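Side-chain contacts in xylulose kinase (Bifidobacterium adolescentis ATCC 15703, PDB 3I8B), which probably catalyses the ATP-dependent phosphorylation of D-xylulose to D-xylulose 5-phosphate, as a member of the FGGY kinase family: residues W93-T96 against S97-P100; A402-E405 against G406-S410. All coordinates share one frame; numbering follows the deposited sequence.

In the fold
The two contacts sit in different halves of the two-domain FGGY kinase fold, which belongs to the actin-ATPase clan. Contact 1 comes first along the chain, in the N-terminal FGGY domain, where the loop that follows strand 90-91 turns into helix 99-110. Contact 2 follows some 300 residues later in the C-terminal FGGY domain, within helix 396-420, which precedes strand 427-431 of the seven-stranded sheet. Their centres lie 29 Å apart, and about 17 Å separates their nearest atoms, so they do not touch. Contact 1 shapes a loop near His-75, a predicted substrate-binding residue, whereas contact 2 is interior helix packing remote from the substrate, metal and catalytic residues.

Contact 1: W93-T96 against S97-P100; sequences WNDT and SSAP
Asp-95 reaches forward to Ser-97 just where a type I beta turn, Thr-96 to Ala-99, leads the loop into helix 99-110. A chi1 of 166° carries the carboxylate of Asp-95 away from its own N and over toward Ser-97. There OD1 accepts a hydrogen bond from Ser-97 OG, 2.7 Å away, on its syn lone pair. The same OD1 receives a weak, 3.3 Å bond from Ser-97 N, closing an Asx turn. Serine suits this place because its short hydroxyl, lying beside its own backbone N, can share one acceptor with it. Asp-95 OD2 is turned to Lys-146 in a salt bridge, which probably offsets the charge of this buried carboxylate. With an alanine here in place of Asp-95, Ser-97 OG is likely to lose this acceptor and Lys-146 its carboxylate mate. Ser-98 stands at the N-cap position but makes no capping bond with its side chain; its OG instead binds Thr-145 and Lys-146, tying the turn to helix 143-153. The turn itself is closed by a hydrogen bond from Ala-99 N to Thr-96 O, 3.2 Å long.

Contact 2: A402-E405 against G406-S410; sequences AFVE and GLLCS
Phe-403 and Glu-405 carry the flat groups here, and both meet the next helical turn through their backbone while ring and carboxylate point away from it, into neighbouring parts of the fold. The Phe-403 ring packs edge-to-face with Phe-386 and rests on Ala-343 and Leu-344 of helix 335-344, an apolar setting that suits an aromatic. The carboxylate of Glu-405 is held through OE2 by Gly-361 N and by a salt bridge to Arg-401 one turn earlier, which probably offsets its buried charge. Between the turns, Val-404 and Leu-408 run alongside each other in the same direction, with Val-404 CG1 4.1 Å from Leu-408 CD2. A chi1 of 179° at Val-404 turns that methyl toward Leu-408. Packing is tight at Val-404 O, since Leu-408 CD2 approaches it to 3.1 Å. Cys-409 SG similarly sits 3.0 Å from Glu-405 O, the carbonyl that accepts Cys-409 N. Glycine suits position Gly-406 because a beta carbon there would come within 3.0 Å of Ala-402 O. Four successive i to i+4 backbone bonds, from Gly-406 N to Ala-402 O through Cys-409 N to Glu-405 O, mark a regular alpha helix, buried among helices 335-344, 438-448 and 496-506 of the C-terminal half of the FGGY fold.

Contact 1: W93-T96 against S97-P100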
loop_
_atom_site.group_PDB
_atom_site.type_symbol
_atom_site.label_atom_id
_atom_site.label_comp_id
_atom_site.label_asym_id
_atom_site.label_seq_id
_atom_site.Cartn_x
_atom_site.Cartn_y
_atom_site.Cartn_z
ATOM N N TRP A 93 5.731 -7.313 -3.597
ATOM C CA TRP A 93 6.145 -6.006 -3.086
ATOM C C TRP A 93 7.447 -6.085 -2.276
ATOM O O TRP A 93 8.223 -5.122 -2.241
ATOM C CB TRP A 93 5.050 -5.393 -2.208
ATOM C CG TRP A 93 4.847 -6.168 -0.930
ATOM C CD1 TRP A 93 4.117 -7.306 -0.775
ATOM C CD2 TRP A 93 5.412 -5.874 0.360
ATOM N NE1 TRP A 93 4.179 -7.735 0.530
ATOM C CE2 TRP A 93 4.964 -6.876 1.249
ATOM C CE3 TRP A 93 6.239 -4.857 0.850
ATOM C CZ2 TRP A 93 5.317 -6.894 2.608
ATOM C CZ3 TRP A 93 6.599 -4.879 2.206
ATOM C CH2 TRP A 93 6.135 -5.893 3.065
ATOM N N ASN A 94 7.674 -7.223 -1.626
ATOM C CA ASN A 94 8.837 -7.391 -0.751
ATOM C C ASN A 94 9.991 -8.169 -1.372
ATOM O O ASN A 94 10.985 -8.451 -0.703
ATOM C CB ASN A 94 8.447 -8.017 0.596
ATOM C CG ASN A 94 7.691 -9.335 0.442
ATOM O OD1 ASN A 94 7.377 -9.758 -0.663
ATOM N ND2 ASN A 94 7.414 -9.994 1.562
ATOM N N ASP A 95 9.851 -8.540 -2.638
ATOM C CA ASP A 95 10.992 -9.029 -3.402
ATOM C C ASP A 95 11.971 -7.874 -3.593
ATOM O O ASP A 95 11.571 -6.762 -3.946
ATOM C CB ASP A 95 10.556 -9.548 -4.771
ATOM C CG ASP A 95 11.734 -9.738 -5.727
ATOM O OD1 ASP A 95 12.487 -10.710 -5.538
ATOM O OD2 ASP A 95 11.892 -8.924 -6.676
ATOM N N THR A 96 13.251 -8.126 -3.352
ATOM C CA THR A 96 14.283 -7.106 -3.558
ATOM C C THR A 96 15.174 -7.412 -4.768
ATOM O O THR A 96 16.155 -6.711 -5.006
ATOM C CB THR A 96 15.209 -7.000 -2.345
ATOM O OG1 THR A 96 15.783 -8.288 -2.086
ATOM C CG2 THR A 96 14.439 -6.529 -1.135
ATOM N N SER A 97 14.849 -8.476 -5.495
ATOM C CA SER A 97 15.550 -8.830 -6.730
ATOM C C SER A 97 15.675 -7.653 -7.701
ATOM O O SER A 97 16.697 -7.498 -8.363
ATOM C CB SER A 97 14.818 -9.964 -7.460
ATOM O OG SER A 97 14.877 -11.180 -6.739
ATOM N N SER A 98 14.627 -6.836 -7.781
ATOM C CA SER A 98 14.516 -5.811 -8.809
ATOM C C SER A 98 15.140 -4.482 -8.403
ATOM O O SER A 98 14.989 -3.478 -9.110
ATOM C CB SER A 98 13.039 -5.601 -9.168
ATOM O OG SER A 98 12.306 -5.225 -8.016
ATOM N N ALA A 99 15.826 -4.471 -7.262
ATOM C CA ALA A 99 16.488 -3.260 -6.786
ATOM C C ALA A 99 17.421 -2.588 -7.819
ATOM O O ALA A 99 17.398 -1.364 -7.966
ATOM C CB ALA A 99 17.240 -3.542 -5.478
ATOM N N PRO A 100 18.248 -3.377 -8.529
ATOM C CA PRO A 100 19.107 -2.762 -9.551
ATOM C C PRO A 100 18.284 -2.093 -10.634
ATOM O O PRO A 100 18.637 -1.003 -11.088
ATOM C CB PRO A 100 19.875 -3.954 -10.134
ATOM C CG PRO A 100 19.876 -4.973 -9.038
ATOM C CD PRO A 100 18.541 -4.811 -8.358
#

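Contact 2: A402-E405 against G406-S410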
loop_
_atom_site.group_PDB
_atom_site.type_symbol
_atom_site.label_atom_id
_atom_site.label_comp_id
_atom_site.label_asym_id
_atom_site.label_seq_id
_atom_site.Cartn_x
_atom_site.Cartn_y
_atom_site.Cartn_z
ATOM N N ALA A 402 13.906 9.556 24.742
ATOM C CA ALA A 402 14.366 9.940 23.404
ATOM C C ALA A 402 14.059 8.869 22.351
ATOM O O ALA A 402 13.783 9.191 21.197
ATOM C CB ALA A 402 15.875 10.278 23.415
ATOM N N PHE A 403 14.114 7.601 22.751
ATOM C CA PHE A 403 13.731 6.506 21.868
ATOM C C PHE A 403 12.245 6.618 21.490
ATOM O O PHE A 403 11.873 6.512 20.317
ATOM C CB PHE A 403 13.975 5.158 22.543
ATOM C CG PHE A 403 15.368 4.613 22.362
ATOM C CD1 PHE A 403 15.767 4.072 21.149
ATOM C CD2 PHE A 403 16.261 4.599 23.422
ATOM C CE1 PHE A 403 17.039 3.560 20.991
ATOM C CE2 PHE A 403 17.535 4.083 23.269
ATOM C CZ PHE A 403 17.922 3.560 22.053
ATOM N N VAL A 404 11.395 6.829 22.491
ATOM C CA VAL A 404 9.953 6.969 22.239
ATOM C C VAL A 404 9.621 8.244 21.456
ATOM O O VAL A 404 8.833 8.224 20.498
ATOM C CB VAL A 404 9.150 6.957 23.551
ATOM C CG1 VAL A 404 7.665 7.136 23.264
ATOM C CG2 VAL A 404 9.385 5.660 24.311
ATOM N N GLU A 405 10.216 9.358 21.865
ATOM C CA GLU A 405 9.954 10.627 21.211
ATOM C C GLU A 405 10.468 10.599 19.776
ATOM O O GLU A 405 9.929 11.274 18.901
ATOM C CB GLU A 405 10.572 11.791 22.004
ATOM C CG GLU A 405 9.896 12.050 23.357
ATOM C CD GLU A 405 10.327 13.367 23.999
ATOM O OE1 GLU A 405 11.407 13.889 23.630
ATOM O OE2 GLU A 405 9.590 13.873 24.882
ATOM N N GLY A 406 11.504 9.803 19.533
ATOM C CA GLY A 406 12.072 9.703 18.201
ATOM C C GLY A 406 11.131 8.965 17.273
ATOM O O GLY A 406 10.890 9.395 16.163
ATOM N N LEU A 407 10.607 7.840 17.743
ATOM C CA LEU A 407 9.638 7.064 16.985
ATOM C C LEU A 407 8.471 7.956 16.558
ATOM O O LEU A 407 8.131 8.019 15.383
ATOM C CB LEU A 407 9.142 5.886 17.833
ATOM C CG LEU A 407 8.154 4.882 17.225
ATOM C CD1 LEU A 407 8.127 3.621 18.052
ATOM C CD2 LEU A 407 6.755 5.473 17.112
ATOM N N LEU A 408 7.875 8.654 17.521
ATOM C CA LEU A 408 6.714 9.509 17.260
ATOM C C LEU A 408 7.025 10.709 16.384
ATOM O O LEU A 408 6.212 11.085 15.547
ATOM C CB LEU A 408 6.084 9.986 18.567
ATOM C CG LEU A 408 5.161 8.979 19.253
ATOM C CD1 LEU A 408 3.968 8.654 18.369
ATOM C CD2 LEU A 408 5.924 7.718 19.581
ATOM N N CYS A 409 8.200 11.311 16.589
ATOM C CA CYS A 409 8.632 12.469 15.811
ATOM C C CYS A 409 8.806 12.168 14.325
ATOM O O CYS A 409 8.517 13.015 13.484
ATOM C CB CYS A 409 9.934 13.050 16.380
ATOM S SG CYS A 409 9.670 14.116 17.827
ATOM N N SER A 410 9.310 10.975 14.013
ATOM C CA SER A 410 9.446 10.540 12.632
ATOM C C SER A 410 8.069 10.483 11.971
ATOM O O SER A 410 7.893 10.961 10.856
ATOM C CB SER A 410 10.105 9.160 12.567
ATOM O OG SER A 410 10.042 8.635 11.250
#